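Local structure of uncharacterized protein (Bombyx mori, 5AZ0) at residues 337-340 / 341-344; 81-84 / 85-89; 276-280 / 281-285. The protein is an aldo-keto reductase (AKR2E5) that probably reduces aldehydes or ketones with a nicotinamide cofactor. All blocks are in the same frame, centred on the assembly; numbering follows the deposited sequence.

Contact 1: residues 337-340 / 341-344; sequences IPIA and MRKW
The guanidinium of Arg342 has Ile337 O at its edge and Ile339 CA over one face. At the edge the evidence is a bond from NE to Ile337 O of 3.1 Å, nearly straight at 163°, with the oxygen only 6° out of the guanidinium plane. NE stands above the carbonyl plane, and NH2 adds a weak second bond to the same oxygen. A bend at chi3 (-59°) turns the head back onto this carbonyl, while the aliphatic part of the chain rests on Ile337, CG lying 3.5 Å from Ile337 CG2. Over the face, Ile339 CA lies 3.4 Å from Arg342 NH2; the Ile339 side chain crosses that of Arg342 at about a right angle.

The backbone here is a short 3-10 turn, Met341 N bonding Pro338 O and Arg342 N bonding Ile339 O, three residues apart. Ile339 O accepts twice, from Arg342 N at 2.8 Å and from Lys343 N at 3.0 Å. Met341 lies alongside the Pro338 ring, CG to CG 4.0 Å, and its CB touches Ile337 CG2 at 3.8 Å.

The turn belongs to the tail that follows helix 297-304, and its polar ends tie it to a loop after strand 133-136: Arg342 NH1 bonds Gln144 O and Lys343 pairs with Glu145. In aldo-keto reductases the C-terminal tail and the loops after the strands generally border the substrate pocket, so this turn probably lies near its rim. Trp344 stacks edge-to-face on Phe74 and Trp106, so the tail covers loops that follow strands 68-70 and 100-105.

Contact 2: residues 81-84 / 85-89; sequences IGQV and VQEKI
Val85 meets Ile81 one turn back on helix 78-90, the helix of a beta-alpha-beta unit between strands 68-70 and 100-105 of the TIM barrel. This is the tight side. Val85 CG2, set beside its own backbone N, reaches to 3.4 Å from Ile81 O, whereas its 4.3 Å approach to Ile81 CG2 is a looser touch between methyls. Both side chains are buried against Ile69 of strand 68-70, while Ile81 and Val84 press on Leu58 of helix 51-64, with Leu55 also against Val84. The backbone bonds are regular alpha-helical ones, Val85 N to Ile81 O being the straightest at 170°.

Lys88 belongs to this buried side in spite of its charge. Bends at chi2 and chi3 fold its chain, and NZ ends in salt bridges to Asp63 and Glu91 and a hydrogen bond to Ser59, which probably offset the cost of burying the ammonium.

The other side is looser and faces solvent. Gln86 sends NE2 on to Asn90 OD1, one turn further. Gln83 and Glu87 lean across each other with their amide and carboxylate planes 54° apart, and the aliphatic CG of Gln83 does the touching, 3.9 Å from Glu87 OE2. Back on the buried side, Lys88 CG lies 3.2 Å from Val84 O, the oxygen that also accepts from Lys88 N.

Contact 3: residues 276-280 / 281-285; sequences PKTVT and KSRVL. With ACT (acetate ion), chain K.
Thr280, in the N-cap position, leads into Lys281, the first residue of helix 281-287. Ahead of it Thr278 forms an ST turn, its OG1 accepting from Thr280 N at 3.2 Å. The loop leaves strand 273-274 of the TIM barrel and holds an acetate, probably from the crystallisation liquor. In many aldo-keto reductases the equivalent loop takes the 2'-phosphate of NADPH, and the anion here is consistent with such a site.

Along the helix, Lys281 sends its extended chain off to a salt bridge with Asp56. Ser282 follows, its OG 3.3 Å from the Thr280 methyl CG2. Arg283 turns back to the loop: its CB lies 3.4 Å from Thr278 OG1, and its chain, extended from CG to NE, carries NH1 to acetate O at 2.8 Å. That bond is weak, its N-H...O angle being 120°, and the oxygen sits obliquely to the guanidinium. Val284 closes the first helical turn through N to Thr280 O at 3.1 Å, while its CG2 packs at 3.7 Å on Thr278 CG2.

Thr278 OG1, held anti to the backbone N (chi1 -177°), also gives a weak bond to acetate O. With a valine in its place, Thr280 N is likely to lose its acceptor within the loop and the anion one of its ligands. The other acetate oxygen has two bonds from the loop: OXT accepts from Val279 N at 3.2 Å and 160°, and from Thr280 OG1 at 2.8 Å.

Overall arrangement
The three contacts are separate, each a local turn or helical stretch. Contact 2 is the buried one: its apolar side chains pack on helix 51-64 and strand 68-70, and its one buried charge, Lys88, is met by salt bridges, while Glu87 lies on the exposed side. Contact 3 is at the surface, about 9 Å from contact 2 between nearest atoms, and reaches helix 51-64 as well, through Val284 and Lys281, so that helix is common to both. The chemistry of contact 3 is that of a loop and helix start binding an anion. Contact 1, partly buried and about 28 Å from each of the others between centres, lies in the C-terminal tail and relies on hydrogen bonds to backbone carbonyl oxygens and on aromatic neighbours.

Contact 1: residues 337-340 / 341-344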
loop_
_atom_site.group_PDB
_atom_site.type_symbol
_atom_site.label_atom_id
_atom_site.label_comp_id
_atom_site.label_asym_id
_atom_site.label_seq_id
_atom_site.Cartn_x
_atom_site.Cartn_y
_atom_site.Cartn_z
ATOM N N ILE A 337 14.412 5.887 17.367
ATOM C CA ILE A 337 13.618 4.972 16.518
ATOM C C ILE A 337 13.339 3.679 17.293
ATOM O O ILE A 337 14.286 2.957 17.597
ATOM C CB ILE A 337 14.339 4.604 15.162
ATOM C CG1 ILE A 337 14.530 5.838 14.274
ATOM C CG2 ILE A 337 13.527 3.538 14.392
ATOM C CD1 ILE A 337 15.540 5.699 13.156
ATOM N N PRO A 338 12.069 3.356 17.587
ATOM C CA PRO A 338 11.837 2.058 18.281
ATOM C C PRO A 338 12.465 0.880 17.538
ATOM O O PRO A 338 12.546 0.897 16.264
ATOM C CB PRO A 338 10.306 1.897 18.328
ATOM C CG PRO A 338 9.735 3.147 17.769
ATOM C CD PRO A 338 10.825 4.092 17.319
ATOM N N ILE A 339 12.901 -0.135 18.306
ATOM C CA ILE A 339 13.624 -1.275 17.702
ATOM C C ILE A 339 12.768 -2.057 16.648
ATOM O O ILE A 339 13.303 -2.459 15.629
ATOM C CB ILE A 339 14.241 -2.230 18.764
ATOM C CG1 ILE A 339 15.312 -3.158 18.132
ATOM C CG2 ILE A 339 13.155 -3.044 19.483
ATOM C CD1 ILE A 339 16.495 -3.473 19.067
ATOM N N ALA A 340 11.463 -2.239 16.893
ATOM C CA ALA A 340 10.562 -2.884 15.954
ATOM C C ALA A 340 10.465 -2.219 14.532
ATOM O O ALA A 340 9.974 -2.853 13.604
ATOM C CB ALA A 340 9.167 -3.017 16.550
ATOM N N MET A 341 10.966 -0.988 14.376
ATOM C CA MET A 341 11.040 -0.311 13.103
ATOM C C MET A 341 12.421 -0.469 12.465
ATOM O O MET A 341 12.701 0.180 11.456
ATOM C CB MET A 341 10.736 1.176 13.311
ATOM C CG MET A 341 9.500 1.467 14.163
ATOM S SD MET A 341 8.005 0.752 13.554
ATOM C CE MET A 341 7.939 1.479 11.921
ATOM N N ARG A 342 13.288 -1.317 13.040
ATOM C CA ARG A 342 14.682 -1.442 12.596
ATOM C C ARG A 342 15.239 -2.889 12.467
ATOM O O ARG A 342 16.072 -3.138 11.615
ATOM C CB ARG A 342 15.592 -0.676 13.569
ATOM C CG ARG A 342 15.593 0.831 13.428
ATOM C CD ARG A 342 16.535 1.548 14.437
ATOM N NE ARG A 342 16.273 1.327 15.869
ATOM C CZ ARG A 342 16.947 0.507 16.714
ATOM N NH1 ARG A 342 17.969 -0.273 16.336
ATOM N NH2 ARG A 342 16.568 0.441 17.999
ATOM N N LYS A 343 14.854 -3.790 13.378
ATOM C CA LYS A 343 15.423 -5.153 13.501
ATOM C C LYS A 343 14.288 -6.077 13.825
ATOM O O LYS A 343 13.531 -5.814 14.735
ATOM C CB LYS A 343 16.449 -5.252 14.636
ATOM C CG LYS A 343 17.750 -4.523 14.346
ATOM C CD LYS A 343 18.702 -4.448 15.567
ATOM C CE LYS A 343 20.125 -4.279 15.057
ATOM N NZ LYS A 343 21.071 -3.694 16.012
ATOM N N TRP A 344 14.161 -7.164 13.072
ATOM C CA TRP A 344 13.092 -8.144 13.308
ATOM C C TRP A 344 13.450 -9.490 12.602
ATOM O O TRP A 344 14.328 -9.521 11.714
ATOM C CB TRP A 344 11.731 -7.584 12.808
ATOM C CG TRP A 344 11.674 -7.444 11.243
ATOM C CD1 TRP A 344 11.181 -8.359 10.346
ATOM C CD2 TRP A 344 12.164 -6.344 10.456
ATOM N NE1 TRP A 344 11.329 -7.900 9.064
ATOM C CE2 TRP A 344 11.941 -6.673 9.098
ATOM C CE3 TRP A 344 12.747 -5.113 10.768
ATOM C CZ2 TRP A 344 12.283 -5.822 8.061
ATOM C CZ3 TRP A 344 13.111 -4.276 9.732
ATOM C CH2 TRP A 344 12.873 -4.646 8.376
#

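Contact 2: residues 81-84 / 85-89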
loop_
_atom_site.group_PDB
_atom_site.type_symbol
_atom_site.label_atom_id
_atom_site.label_comp_id
_atom_site.label_asym_id
_atom_site.label_seq_id
_atom_site.Cartn_x
_atom_site.Cartn_y
_atom_site.Cartn_z
ATOM N N ILE A 81 2.461 -15.904 3.825
ATOM C CA ILE A 81 1.656 -15.517 2.658
ATOM C C ILE A 81 2.052 -16.459 1.512
ATOM O O ILE A 81 1.242 -16.857 0.701
ATOM C CB ILE A 81 1.918 -14.018 2.208
ATOM C CG1 ILE A 81 1.568 -13.014 3.306
ATOM C CG2 ILE A 81 1.240 -13.723 0.878
ATOM C CD1 ILE A 81 0.122 -13.057 3.761
ATOM N N GLY A 82 3.324 -16.741 1.363
ATOM C CA GLY A 82 3.711 -17.627 0.248
ATOM C C GLY A 82 3.164 -19.044 0.310
ATOM O O GLY A 82 2.899 -19.654 -0.729
ATOM N N GLN A 83 3.060 -19.571 1.529
ATOM C CA GLN A 83 2.396 -20.883 1.782
ATOM C C GLN A 83 0.925 -20.817 1.336
ATOM O O GLN A 83 0.464 -21.653 0.577
ATOM C CB GLN A 83 2.504 -21.206 3.255
ATOM C CG GLN A 83 2.395 -22.661 3.690
ATOM C CD GLN A 83 3.021 -22.802 5.081
ATOM O OE1 GLN A 83 4.244 -22.631 5.253
ATOM N NE2 GLN A 83 2.180 -23.026 6.096
ATOM N N VAL A 84 0.207 -19.754 1.722
ATOM C CA VAL A 84 -1.197 -19.611 1.325
ATOM C C VAL A 84 -1.304 -19.559 -0.175
ATOM O O VAL A 84 -2.145 -20.263 -0.743
ATOM C CB VAL A 84 -1.906 -18.398 1.976
ATOM C CG1 VAL A 84 -3.308 -18.187 1.444
ATOM C CG2 VAL A 84 -1.953 -18.529 3.502
ATOM N N VAL A 85 -0.461 -18.751 -0.819
ATOM C CA VAL A 85 -0.486 -18.666 -2.276
ATOM C C VAL A 85 -0.269 -20.035 -2.936
ATOM O O VAL A 85 -0.913 -20.370 -3.939
ATOM C CB VAL A 85 0.570 -17.662 -2.819
ATOM C CG1 VAL A 85 0.807 -17.819 -4.341
ATOM C CG2 VAL A 85 0.164 -16.226 -2.452
ATOM N N GLN A 86 0.708 -20.766 -2.438
ATOM C CA GLN A 86 1.019 -22.084 -2.993
ATOM C C GLN A 86 -0.189 -23.055 -2.794
ATOM O O GLN A 86 -0.547 -23.818 -3.707
ATOM C CB GLN A 86 2.291 -22.644 -2.378
ATOM C CG GLN A 86 2.773 -23.942 -3.044
ATOM C CD GLN A 86 3.000 -23.805 -4.526
ATOM O OE1 GLN A 86 3.793 -22.991 -4.952
ATOM N NE2 GLN A 86 2.292 -24.579 -5.319
ATOM N N GLU A 87 -0.813 -22.970 -1.633
ATOM C CA GLU A 87 -2.040 -23.759 -1.348
ATOM C C GLU A 87 -3.137 -23.484 -2.327
ATOM O O GLU A 87 -3.742 -24.445 -2.816
ATOM C CB GLU A 87 -2.553 -23.527 0.039
ATOM C CG GLU A 87 -1.666 -24.221 1.055
ATOM C CD GLU A 87 -1.883 -23.775 2.512
ATOM O OE1 GLU A 87 -2.733 -22.888 2.810
ATOM O OE2 GLU A 87 -1.168 -24.326 3.375
ATOM N N LYS A 88 -3.349 -22.199 -2.687
ATOM C CA LYS A 88 -4.483 -21.862 -3.529
ATOM C C LYS A 88 -4.198 -22.286 -4.943
ATOM O O LYS A 88 -5.122 -22.627 -5.723
ATOM C CB LYS A 88 -4.811 -20.371 -3.489
ATOM C CG LYS A 88 -5.000 -19.837 -2.077
ATOM C CD LYS A 88 -6.059 -20.543 -1.254
ATOM C CE LYS A 88 -7.413 -20.633 -1.935
ATOM N NZ LYS A 88 -8.491 -20.965 -0.915
ATOM N N ILE A 89 -2.918 -22.208 -5.297
ATOM C CA ILE A 89 -2.482 -22.702 -6.588
ATOM C C ILE A 89 -2.652 -24.245 -6.674
ATOM O O ILE A 89 -3.068 -24.750 -7.719
ATOM C CB ILE A 89 -1.022 -22.324 -6.881
ATOM C CG1 ILE A 89 -0.931 -20.802 -7.174
ATOM C CG2 ILE A 89 -0.483 -23.156 -8.062
ATOM C CD1 ILE A 89 0.460 -20.224 -7.373
#

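Contact 3: residues 276-280 / 281-285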
loop_
_atom_site.group_PDB
_atom_site.type_symbol
_atom_site.label_atom_id
_atom_site.label_comp_id
_atom_site.label_asym_id
_atom_site.label_seq_id
_atom_site.Cartn_x
_atom_site.Cartn_y
_atom_site.Cartn_z
ATOM N N PRO A 276 -7.075 -1.847 1.741
ATOM C CA PRO A 276 -7.553 -2.058 3.102
ATOM C C PRO A 276 -6.932 -3.293 3.775
ATOM O O PRO A 276 -6.575 -4.240 3.087
ATOM C CB PRO A 276 -9.022 -2.297 2.921
ATOM C CG PRO A 276 -9.113 -2.907 1.563
ATOM C CD PRO A 276 -8.084 -2.187 0.726
ATOM N N LYS A 277 -6.773 -3.215 5.095
ATOM C CA LYS A 277 -6.342 -4.332 5.880
ATOM C C LYS A 277 -7.480 -4.783 6.791
ATOM O O LYS A 277 -8.004 -3.983 7.572
ATOM C CB LYS A 277 -5.116 -4.016 6.710
ATOM C CG LYS A 277 -4.599 -5.322 7.352
ATOM C CD LYS A 277 -4.225 -5.159 8.795
ATOM C CE LYS A 277 -5.398 -5.105 9.689
ATOM N NZ LYS A 277 -5.015 -4.225 10.818
ATOM N N THR A 278 -7.842 -6.061 6.698
ATOM C CA THR A 278 -8.794 -6.682 7.642
ATOM C C THR A 278 -8.460 -8.158 7.772
ATOM O O THR A 278 -7.887 -8.727 6.877
ATOM C CB THR A 278 -10.243 -6.505 7.153
ATOM O OG1 THR A 278 -11.157 -7.056 8.109
ATOM C CG2 THR A 278 -10.472 -7.150 5.777
ATOM N N VAL A 279 -8.831 -8.778 8.894
ATOM C CA VAL A 279 -8.689 -10.222 9.093
ATOM C C VAL A 279 -10.068 -10.856 9.267
ATOM O O VAL A 279 -10.161 -11.991 9.724
ATOM C CB VAL A 279 -7.739 -10.565 10.281
ATOM C CG1 VAL A 279 -6.382 -9.922 10.110
ATOM C CG2 VAL A 279 -8.308 -10.124 11.628
ATOM N N THR A 280 -11.115 -10.166 8.818
ATOM C CA THR A 280 -12.512 -10.604 8.966
ATOM C C THR A 280 -13.148 -10.785 7.654
ATOM O O THR A 280 -13.263 -9.837 6.886
ATOM C CB THR A 280 -13.331 -9.527 9.690
ATOM O OG1 THR A 280 -12.767 -9.290 10.995
ATOM C CG2 THR A 280 -14.782 -9.937 9.827
ATOM N N LYS A 281 -13.642 -11.984 7.396
ATOM C CA LYS A 281 -14.058 -12.328 6.057
ATOM C C LYS A 281 -15.249 -11.551 5.555
ATOM O O LYS A 281 -15.452 -11.398 4.299
ATOM C CB LYS A 281 -14.383 -13.832 5.963
ATOM C CG LYS A 281 -13.230 -14.766 6.301
ATOM C CD LYS A 281 -13.676 -16.228 6.239
ATOM C CE LYS A 281 -12.713 -17.085 7.010
ATOM N NZ LYS A 281 -12.662 -18.481 6.486
ATOM N N SER A 282 -16.130 -11.164 6.481
ATOM C CA SER A 282 -17.293 -10.369 6.025
ATOM C C SER A 282 -16.780 -8.988 5.517
ATOM O O SER A 282 -17.281 -8.490 4.546
ATOM C CB SER A 282 -18.371 -10.223 7.115
ATOM O OG SER A 282 -17.762 -9.983 8.356
ATOM N N ARG A 283 -15.786 -8.410 6.187
ATOM C CA ARG A 283 -15.154 -7.158 5.704
ATOM C C ARG A 283 -14.445 -7.334 4.369
ATOM O O ARG A 283 -14.636 -6.546 3.442
ATOM C CB ARG A 283 -14.275 -6.600 6.784
ATOM C CG ARG A 283 -15.138 -5.919 7.850
ATOM C CD ARG A 283 -14.323 -5.685 9.099
ATOM N NE ARG A 283 -15.059 -5.078 10.205
ATOM C CZ ARG A 283 -14.700 -5.162 11.493
ATOM N NH1 ARG A 283 -13.626 -5.857 11.889
ATOM N NH2 ARG A 283 -15.437 -4.555 12.412
ATOM N N VAL A 284 -13.778 -8.470 4.208
ATOM C CA VAL A 284 -13.171 -8.811 2.938
ATOM C C VAL A 284 -14.200 -8.783 1.875
ATOM O O VAL A 284 -14.016 -8.204 0.812
ATOM C CB VAL A 284 -12.519 -10.202 2.984
ATOM C CG1 VAL A 284 -12.059 -10.671 1.639
ATOM C CG2 VAL A 284 -11.346 -10.174 3.919
ATOM N N LEU A 285 -15.318 -9.417 2.133
ATOM C CA LEU A 285 -16.381 -9.462 1.105
ATOM C C LEU A 285 -16.997 -8.073 0.811
ATOM O O LEU A 285 -17.273 -7.693 -0.337
ATOM C CB LEU A 285 -17.491 -10.422 1.581
ATOM C CG LEU A 285 -18.708 -10.546 0.675
ATOM C CD1 LEU A 285 -18.300 -10.852 -0.743
ATOM C CD2 LEU A 285 -19.726 -11.569 1.247
HETATM C C ACT K . -10.316 -6.344 11.062
HETATM O O ACT K . -11.140 -5.515 10.597
HETATM O OXT ACT K . -10.665 -7.510 11.174
HETATM C CH3 ACT K . -8.895 -6.013 11.441
#